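Local structure of magnetosome protein MamA (Magnetospirillum gryphiswaldense, 3AS8) at residues Gln90-Val102 with Val112-Gly124. The protein probably serves as a tetratricopeptide-repeat scaffold of the magnetosome, recognising other copies of itself and so promoting assembly of larger complexes. Numbering follows the deposited sequence.
With SO4 (sulfate ion), chain C.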
ATOM      1  N   GLN A  90      -1.200   1.961 -10.750  1.00 24.53           N
ATOM      2  CA  GLN A  90      -1.956   0.953 -11.549  1.00 24.07           C
ATOM      3  C   GLN A  90      -1.162  -0.201 -12.100  1.00 24.52           C
ATOM      4  O   GLN A  90      -1.496  -0.772 -13.186  1.00 26.52           O
ATOM      5  CB  GLN A  90      -2.739   1.674 -12.663  1.00 24.58           C
ATOM      6  CG  GLN A  90      -3.475   2.848 -12.027  1.00 26.88           C
ATOM      7  CD  GLN A  90      -4.691   3.420 -12.770  1.00 34.94           C
ATOM      8  OE1 GLN A  90      -5.316   4.356 -12.255  1.00 37.88           O
ATOM      9  NE2 GLN A  90      -4.996   2.924 -13.952  1.00 33.02           N
ATOM     10  N   LYS A  91      -0.094  -0.556 -11.408  1.00 22.29           N
ATOM     11  CA  LYS A  91       0.526  -1.796 -11.648  1.00 22.99           C
ATOM     12  C   LYS A  91      -0.139  -2.813 -10.771  1.00 22.57           C
ATOM     13  O   LYS A  91       0.488  -3.420  -9.898  1.00 21.03           O
ATOM     14  CB  LYS A  91       2.026  -1.738 -11.390  1.00 25.48           C
ATOM     15  CG  LYS A  91       2.766  -0.932 -12.451  1.00 28.08           C
ATOM     16  CD  LYS A  91       3.627  -1.830 -13.246  1.00 35.86           C
ATOM     17  CE  LYS A  91       2.848  -2.461 -14.363  1.00 39.81           C
ATOM     18  NZ  LYS A  91       3.588  -3.540 -15.063  1.00 42.71           N
ATOM     19  N   TYR A  92      -1.424  -3.054 -11.058  1.00 22.58           N
ATOM     20  CA  TYR A  92      -2.270  -3.918 -10.210  1.00 22.10           C
ATOM     21  C   TYR A  92      -1.792  -5.335 -10.161  1.00 23.33           C
ATOM     22  O   TYR A  92      -1.817  -5.981  -9.104  1.00 21.84           O
ATOM     23  CB  TYR A  92      -3.665  -3.886 -10.758  1.00 22.08           C
ATOM     24  CG  TYR A  92      -4.298  -2.516 -10.701  1.00 19.81           C
ATOM     25  CD1 TYR A  92      -4.445  -1.866  -9.492  1.00 22.76           C
ATOM     26  CD2 TYR A  92      -4.746  -1.884 -11.864  1.00 22.08           C
ATOM     27  CE1 TYR A  92      -5.047  -0.651  -9.425  1.00 21.56           C
ATOM     28  CE2 TYR A  92      -5.371  -0.692 -11.799  1.00 22.91           C
ATOM     29  CZ  TYR A  92      -5.508  -0.079 -10.571  1.00 23.92           C
ATOM     30  OH  TYR A  92      -6.109   1.122 -10.494  1.00 27.28           O
ATOM     31  N   ASP A  93      -1.253  -5.809 -11.281  1.00 24.92           N
ATOM     32  CA  ASP A  93      -0.760  -7.163 -11.318  1.00 27.11           C
ATOM     33  C   ASP A  93       0.471  -7.426 -10.467  1.00 26.71           C
ATOM     34  O   ASP A  93       0.624  -8.530  -9.911  1.00 25.80           O
ATOM     35  CB  ASP A  93      -0.493  -7.567 -12.758  1.00 30.55           C
ATOM     36  CG  ASP A  93       0.722  -6.800 -13.353  1.00 35.36           C
ATOM     37  OD1 ASP A  93       0.736  -5.517 -13.333  1.00 37.56           O
ATOM     38  OD2 ASP A  93       1.661  -7.516 -13.767  1.00 41.26           O
ATOM     39  N   LEU A  94       1.387  -6.452 -10.380  1.00 26.17           N
ATOM     40  CA  LEU A  94       2.539  -6.615  -9.486  1.00 25.51           C
ATOM     41  C   LEU A  94       2.135  -6.465  -7.997  1.00 22.59           C
ATOM     42  O   LEU A  94       2.807  -6.986  -7.082  1.00 22.59           O
ATOM     43  CB  LEU A  94       3.633  -5.581  -9.855  1.00 26.24           C
ATOM     44  CG  LEU A  94       4.167  -5.736 -11.284  1.00 29.29           C
ATOM     45  CD1 LEU A  94       5.359  -4.781 -11.528  1.00 29.70           C
ATOM     46  CD2 LEU A  94       4.549  -7.234 -11.536  1.00 28.41           C
ATOM     47  N   ALA A  95       1.095  -5.698  -7.792  1.00 19.32           N
ATOM     48  CA  ALA A  95       0.614  -5.367  -6.450  1.00 20.45           C
ATOM     49  C   ALA A  95       0.043  -6.612  -5.775  1.00 20.01           C
ATOM     50  O   ALA A  95       0.310  -6.852  -4.637  1.00 18.97           O
ATOM     51  CB  ALA A  95      -0.417  -4.219  -6.544  1.00 18.82           C
ATOM     52  N   VAL A  96      -0.640  -7.493  -6.533  1.00 21.22           N
ATOM     53  CA  VAL A  96      -1.429  -8.552  -5.919  1.00 21.07           C
ATOM     54  C   VAL A  96      -0.633  -9.512  -5.033  1.00 21.84           C
ATOM     55  O   VAL A  96      -0.978  -9.692  -3.851  1.00 19.83           O
ATOM     56  CB  VAL A  96      -2.301  -9.275  -7.029  1.00 22.52           C
ATOM     57  CG1 VAL A  96      -2.677 -10.632  -6.600  1.00 23.86           C
ATOM     58  CG2 VAL A  96      -3.486  -8.366  -7.354  1.00 22.75           C
ATOM     59  N   PRO A  97       0.441 -10.132  -5.583  1.00 23.53           N
ATOM     60  CA  PRO A  97       1.208 -11.058  -4.744  1.00 24.47           C
ATOM     61  C   PRO A  97       1.803 -10.431  -3.478  1.00 23.18           C
ATOM     62  O   PRO A  97       1.855 -11.097  -2.446  1.00 24.88           O
ATOM     63  CB  PRO A  97       2.345 -11.570  -5.668  1.00 25.29           C
ATOM     64  CG  PRO A  97       2.008 -11.092  -7.043  1.00 26.02           C
ATOM     65  CD  PRO A  97       0.935 -10.051  -6.972  1.00 23.16           C
ATOM     66  N   LEU A  98       2.215  -9.176  -3.545  1.00 21.37           N
ATOM     67  CA  LEU A  98       2.799  -8.522  -2.399  1.00 21.46           C
ATOM     68  C   LEU A  98       1.721  -8.287  -1.326  1.00 20.67           C
ATOM     69  O   LEU A  98       1.928  -8.571  -0.147  1.00 21.18           O
ATOM     70  CB  LEU A  98       3.456  -7.170  -2.823  1.00 20.64           C
ATOM     71  CG  LEU A  98       4.710  -7.258  -3.769  1.00 20.41           C
ATOM     72  CD1 LEU A  98       5.064  -5.890  -4.422  1.00 19.19           C
ATOM     73  CD2 LEU A  98       5.909  -7.837  -3.072  1.00 19.36           C
ATOM     74  N   LEU A  99       0.581  -7.739  -1.754  1.00 19.63           N
ATOM     75  CA  LEU A  99      -0.522  -7.496  -0.819  1.00 18.57           C
ATOM     76  C   LEU A  99      -1.135  -8.794  -0.233  1.00 18.80           C
ATOM     77  O   LEU A  99      -1.536  -8.768   0.911  1.00 19.68           O
ATOM     78  CB  LEU A  99      -1.608  -6.587  -1.434  1.00 16.78           C
ATOM     79  CG  LEU A  99      -1.147  -5.230  -1.892  1.00 17.04           C
ATOM     80  CD1 LEU A  99      -2.300  -4.465  -2.619  1.00 23.14           C
ATOM     81  CD2 LEU A  99      -0.520  -4.348  -0.795  1.00 18.27           C
ATOM     82  N   VAL A 100      -1.247  -9.891  -1.003  1.00 19.54           N
ATOM     83  CA  VAL A 100      -1.614 -11.170  -0.429  1.00 20.19           C
ATOM     84  C   VAL A 100      -0.687 -11.535   0.705  1.00 21.70           C
ATOM     85  O   VAL A 100      -1.118 -11.993   1.757  1.00 22.17           O
ATOM     86  CB  VAL A 100      -1.695 -12.284  -1.518  1.00 21.03           C
ATOM     87  CG1 VAL A 100      -1.883 -13.785  -0.935  1.00 22.84           C
ATOM     88  CG2 VAL A 100      -2.806 -11.921  -2.532  1.00 20.04           C
ATOM     89  N   LYS A 101       0.623 -11.371   0.501  1.00 21.47           N
ATOM     90  CA  LYS A 101       1.577 -11.808   1.495  1.00 22.06           C
ATOM     91  C   LYS A 101       1.527 -10.907   2.693  1.00 20.18           C
ATOM     92  O   LYS A 101       1.570 -11.359   3.841  1.00 21.90           O
ATOM     93  CB  LYS A 101       2.979 -11.812   0.859  1.00 22.26           C
ATOM     94  CG  LYS A 101       4.122 -12.161   1.837  1.00 27.93           C
ATOM     95  CD  LYS A 101       5.504 -11.898   1.136  1.00 30.93           C
ATOM     96  CE  LYS A 101       6.646 -12.628   1.825  1.00 34.84           C
ATOM     97  NZ  LYS A 101       6.660 -14.064   1.580  1.00 39.72           N
ATOM     98  N   VAL A 102       1.363  -9.625   2.474  1.00 19.19           N
ATOM     99  CA  VAL A 102       1.291  -8.695   3.605  1.00 19.58           C
ATOM    100  C   VAL A 102       0.007  -8.941   4.386  1.00 20.14           C
ATOM    101  O   VAL A 102       0.061  -9.033   5.611  1.00 21.91           O
ATOM    102  CB  VAL A 102       1.349  -7.228   3.178  1.00 18.53           C
ATOM    103  CG1 VAL A 102       1.085  -6.338   4.339  1.00 20.38           C
ATOM    104  CG2 VAL A 102       2.674  -6.898   2.469  1.00 20.76           C
ATOM    105  N   VAL A 112      -4.306  -2.387   3.460  1.00 16.79           N
ATOM    106  CA  VAL A 112      -3.715  -3.432   2.611  1.00 16.56           C
ATOM    107  C   VAL A 112      -4.792  -4.338   2.008  1.00 15.82           C
ATOM    108  O   VAL A 112      -4.844  -4.566   0.780  1.00 15.58           O
ATOM    109  CB  VAL A 112      -2.628  -4.245   3.358  1.00 17.39           C
ATOM    110  CG1 VAL A 112      -2.323  -5.614   2.609  1.00 15.64           C
ATOM    111  CG2 VAL A 112      -1.301  -3.467   3.501  1.00 21.56           C
ATOM    112  N   ARG A 113      -5.773  -4.761   2.808  1.00 15.85           N
ATOM    113  CA  ARG A 113      -6.784  -5.683   2.305  1.00 15.24           C
ATOM    114  C   ARG A 113      -7.698  -4.941   1.339  1.00 15.34           C
ATOM    115  O   ARG A 113      -8.104  -5.489   0.337  1.00 15.62           O
ATOM    116  CB  ARG A 113      -7.641  -6.220   3.486  1.00 15.46           C
ATOM    117  CG  ARG A 113      -8.772  -7.127   3.110  1.00 14.85           C
ATOM    118  CD  ARG A 113      -8.359  -8.318   2.314  1.00 11.73           C
ATOM    119  NE  ARG A 113      -7.683  -9.327   3.115  1.00 15.97           N
ATOM    120  CZ  ARG A 113      -7.307 -10.527   2.671  1.00 14.00           C
ATOM    121  NH1 ARG A 113      -6.761 -11.376   3.503  1.00 19.23           N
ATOM    122  NH2 ARG A 113      -7.542 -10.933   1.445  1.00 18.84           N
ATOM    123  N   PHE A 114      -8.050  -3.694   1.664  1.00 14.71           N
ATOM    124  CA  PHE A 114      -8.853  -2.838   0.772  1.00 14.84           C
ATOM    125  C   PHE A 114      -8.214  -2.625  -0.602  1.00 15.66           C
ATOM    126  O   PHE A 114      -8.839  -2.922  -1.577  1.00 16.74           O
ATOM    127  CB  PHE A 114      -9.171  -1.540   1.406  1.00 15.47           C
ATOM    128  CG  PHE A 114     -10.028  -0.660   0.545  1.00 16.65           C
ATOM    129  CD1 PHE A 114     -11.373  -0.969   0.306  1.00 20.12           C
ATOM    130  CD2 PHE A 114      -9.483   0.419  -0.117  1.00 18.96           C
ATOM    131  CE1 PHE A 114     -12.116  -0.208  -0.498  1.00 20.81           C
ATOM    132  CE2 PHE A 114     -10.217   1.197  -0.872  1.00 18.15           C
ATOM    133  CZ  PHE A 114     -11.529   0.911  -1.111  1.00 20.94           C
ATOM    134  N   ARG A 115      -6.924  -2.261  -0.635  1.00 15.45           N
ATOM    135  CA  ARG A 115      -6.217  -2.037  -1.882  1.00 15.06           C
ATOM    136  C   ARG A 115      -6.012  -3.309  -2.670  1.00 15.16           C
ATOM    137  O   ARG A 115      -6.031  -3.285  -3.898  1.00 15.77           O
ATOM    138  CB  ARG A 115      -4.878  -1.280  -1.628  1.00 13.84           C
ATOM    139  CG  ARG A 115      -5.073   0.072  -0.865  1.00 15.25           C
ATOM    140  CD  ARG A 115      -5.826   1.058  -1.636  1.00 18.39           C
ATOM    141  NE  ARG A 115      -6.116   2.186  -0.778  1.00 19.69           N
ATOM    142  CZ  ARG A 115      -6.893   3.212  -1.082  1.00 25.48           C
ATOM    143  NH1 ARG A 115      -7.110   4.147  -0.159  1.00 28.70           N
ATOM    144  NH2 ARG A 115      -7.454   3.315  -2.296  1.00 29.17           N
ATOM    145  N   LEU A 116      -5.860  -4.432  -1.981  1.00 15.07           N
ATOM    146  CA  LEU A 116      -5.838  -5.713  -2.622  1.00 14.88           C
ATOM    147  C   LEU A 116      -7.158  -5.985  -3.363  1.00 14.88           C
ATOM    148  O   LEU A 116      -7.190  -6.422  -4.518  1.00 14.73           O
ATOM    149  CB  LEU A 116      -5.605  -6.807  -1.607  1.00 14.64           C
ATOM    150  CG  LEU A 116      -5.713  -8.259  -2.134  1.00 17.76           C
ATOM    151  CD1 LEU A 116      -4.786  -8.483  -3.320  1.00 20.10           C
ATOM    152  CD2 LEU A 116      -5.453  -9.303  -0.977  1.00 20.67           C
ATOM    153  N   GLY A 117      -8.284  -5.752  -2.693  1.00 16.01           N
ATOM    154  CA  GLY A 117      -9.532  -5.788  -3.425  1.00 15.32           C
ATOM    155  C   GLY A 117      -9.621  -4.892  -4.655  1.00 15.51           C
ATOM    156  O   GLY A 117     -10.153  -5.298  -5.694  1.00 16.83           O
ATOM    157  N   VAL A 118      -9.165  -3.647  -4.538  1.00 16.57           N
ATOM    158  CA  VAL A 118      -9.184  -2.725  -5.633  1.00 16.54           C
ATOM    159  C   VAL A 118      -8.365  -3.263  -6.769  1.00 17.93           C
ATOM    160  O   VAL A 118      -8.769  -3.107  -7.913  1.00 19.11           O
ATOM    161  CB  VAL A 118      -8.650  -1.294  -5.271  1.00 17.00           C
ATOM    162  CG1 VAL A 118      -8.629  -0.377  -6.490  1.00 15.02           C
ATOM    163  CG2 VAL A 118      -9.600  -0.619  -4.228  1.00 16.92           C
ATOM    164  N   ALA A 119      -7.240  -3.892  -6.467  1.00 17.39           N
ATOM    165  CA  ALA A 119      -6.353  -4.383  -7.518  1.00 18.73           C
ATOM    166  C   ALA A 119      -7.004  -5.508  -8.280  1.00 18.15           C
ATOM    167  O   ALA A 119      -6.967  -5.525  -9.530  1.00 20.55           O
ATOM    168  CB  ALA A 119      -4.954  -4.842  -6.946  1.00 15.94           C
ATOM    169  N   LEU A 120      -7.552  -6.446  -7.540  1.00 17.50           N
ATOM    170  CA  LEU A 120      -8.305  -7.593  -8.062  1.00 17.93           C
ATOM    171  C   LEU A 120      -9.471  -7.138  -8.928  1.00 19.01           C
ATOM    172  O   LEU A 120      -9.636  -7.644 -10.068  1.00 22.30           O
ATOM    173  CB  LEU A 120      -8.763  -8.495  -6.915  1.00 16.78           C
ATOM    174  CG  LEU A 120      -7.663  -9.281  -6.200  1.00 17.85           C
ATOM    175  CD1 LEU A 120      -8.174  -9.812  -4.838  1.00 17.21           C
ATOM    176  CD2 LEU A 120      -7.018 -10.429  -6.999  1.00 17.57           C
ATOM    177  N   ASP A 121     -10.246  -6.148  -8.457  1.00 20.03           N
ATOM    178  CA  ASP A 121     -11.354  -5.618  -9.230  1.00 21.81           C
ATOM    179  C   ASP A 121     -10.872  -5.042 -10.556  1.00 23.05           C
ATOM    180  O   ASP A 121     -11.490  -5.260 -11.635  1.00 23.74           O
ATOM    181  CB  ASP A 121     -12.148  -4.584  -8.451  1.00 23.33           C
ATOM    182  CG  ASP A 121     -13.290  -3.979  -9.262  1.00 28.20           C
ATOM    183  OD1 ASP A 121     -13.003  -3.219 -10.196  1.00 32.04           O
ATOM    184  OD2 ASP A 121     -14.488  -4.251  -8.956  1.00 32.17           O
ATOM    185  N   ASN A 122      -9.754  -4.317 -10.502  1.00 22.53           N
ATOM    186  CA  ASN A 122      -9.191  -3.741 -11.737  1.00 23.58           C
ATOM    187  C   ASN A 122      -8.730  -4.741 -12.725  1.00 22.91           C
ATOM    188  O   ASN A 122      -8.827  -4.471 -13.940  1.00 24.91           O
ATOM    189  CB  ASN A 122      -8.098  -2.703 -11.467  1.00 23.32           C
ATOM    190  CG  ASN A 122      -8.712  -1.381 -11.078  1.00 26.70           C
ATOM    191  OD1 ASN A 122      -9.228  -0.712 -11.940  1.00 32.96           O
ATOM    192  ND2 ASN A 122      -8.783  -1.066  -9.764  1.00 26.43           N
ATOM    193  N   LEU A 123      -8.300  -5.889 -12.236  1.00 24.92           N
ATOM    194  CA  LEU A 123      -7.865  -6.978 -13.036  1.00 25.33           C
ATOM    195  C   LEU A 123      -9.007  -7.846 -13.529  1.00 25.16           C
ATOM    196  O   LEU A 123      -8.733  -8.888 -14.146  1.00 25.88           O
ATOM    197  CB  LEU A 123      -6.871  -7.842 -12.263  1.00 26.38           C
ATOM    198  CG  LEU A 123      -5.510  -7.194 -11.925  1.00 29.43           C
ATOM    199  CD1 LEU A 123      -4.659  -7.943 -10.844  1.00 25.67           C
ATOM    200  CD2 LEU A 123      -4.733  -7.080 -13.258  1.00 30.54           C
ATOM    201  N   GLY A 124     -10.251  -7.468 -13.218  1.00 23.70           N
ATOM    202  CA  GLY A 124     -11.407  -8.241 -13.653  1.00 26.02           C
ATOM    203  C   GLY A 124     -11.693  -9.523 -12.845  1.00 26.57           C
ATOM    204  O   GLY A 124     -12.539 -10.299 -13.251  1.00 26.13           O
TER
HETATM  205  S   SO4 C   2      -8.443   6.989  -2.089  1.00 89.73           S
HETATM  206  O1  SO4 C   2      -7.007   6.876  -2.376  1.00 88.10           O
HETATM  207  O2  SO4 C   2      -8.658   7.202  -0.651  1.00 88.44           O
HETATM  208  O3  SO4 C   2      -8.993   8.128  -2.824  1.00 90.23           O
HETATM  209  O4  SO4 C   2      -9.165   5.801  -2.548  1.00 88.59           O
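Tyr92 lays its ring flat against the side-chain amide of Asn122, the planes 2° apart, with Asn122 CB 3.6 Å from the ring centroid in a CH-pi contact. The amide is held from its own helix: Asn122 ND2 donates to Val118 O at 2.8 Å, from above the carbonyl plane and across it from Asn122 N, which shares that oxygen. Gln90 CA covers the other ring face, while Tyr92 CD1 rests 3.7 Å from Ala119 CA. A serine in place of Tyr92 would probably leave the Asn122 amide without its stacking partner and open a gap beside Ala119. With CG1 anti to the backbone N (chi1 157°), Val96 turns CG2 in among Ala119, Leu120 and Leu123, meeting Leu123 CD1 at 3.7 Å. Leu99 lies across the backbone of Leu116, its CD1 3.6 Å from Leu116 N, and Val102 CG1 meets Val112 CG2 at 3.8 Å. No hydrogen bond passes between residues 90-102 and 112-124, so apolar packing and the stack carry this contact. The Arg115 guanidinium leads away, NH2 donating to O4 of a probable crystallisation sulfate at 3.0 Å. Crossing at -140° in these segments, consecutive helices 92-105 and 110-122 pack roughly antiparallel, as in tetratricopeptide-repeat superhelices.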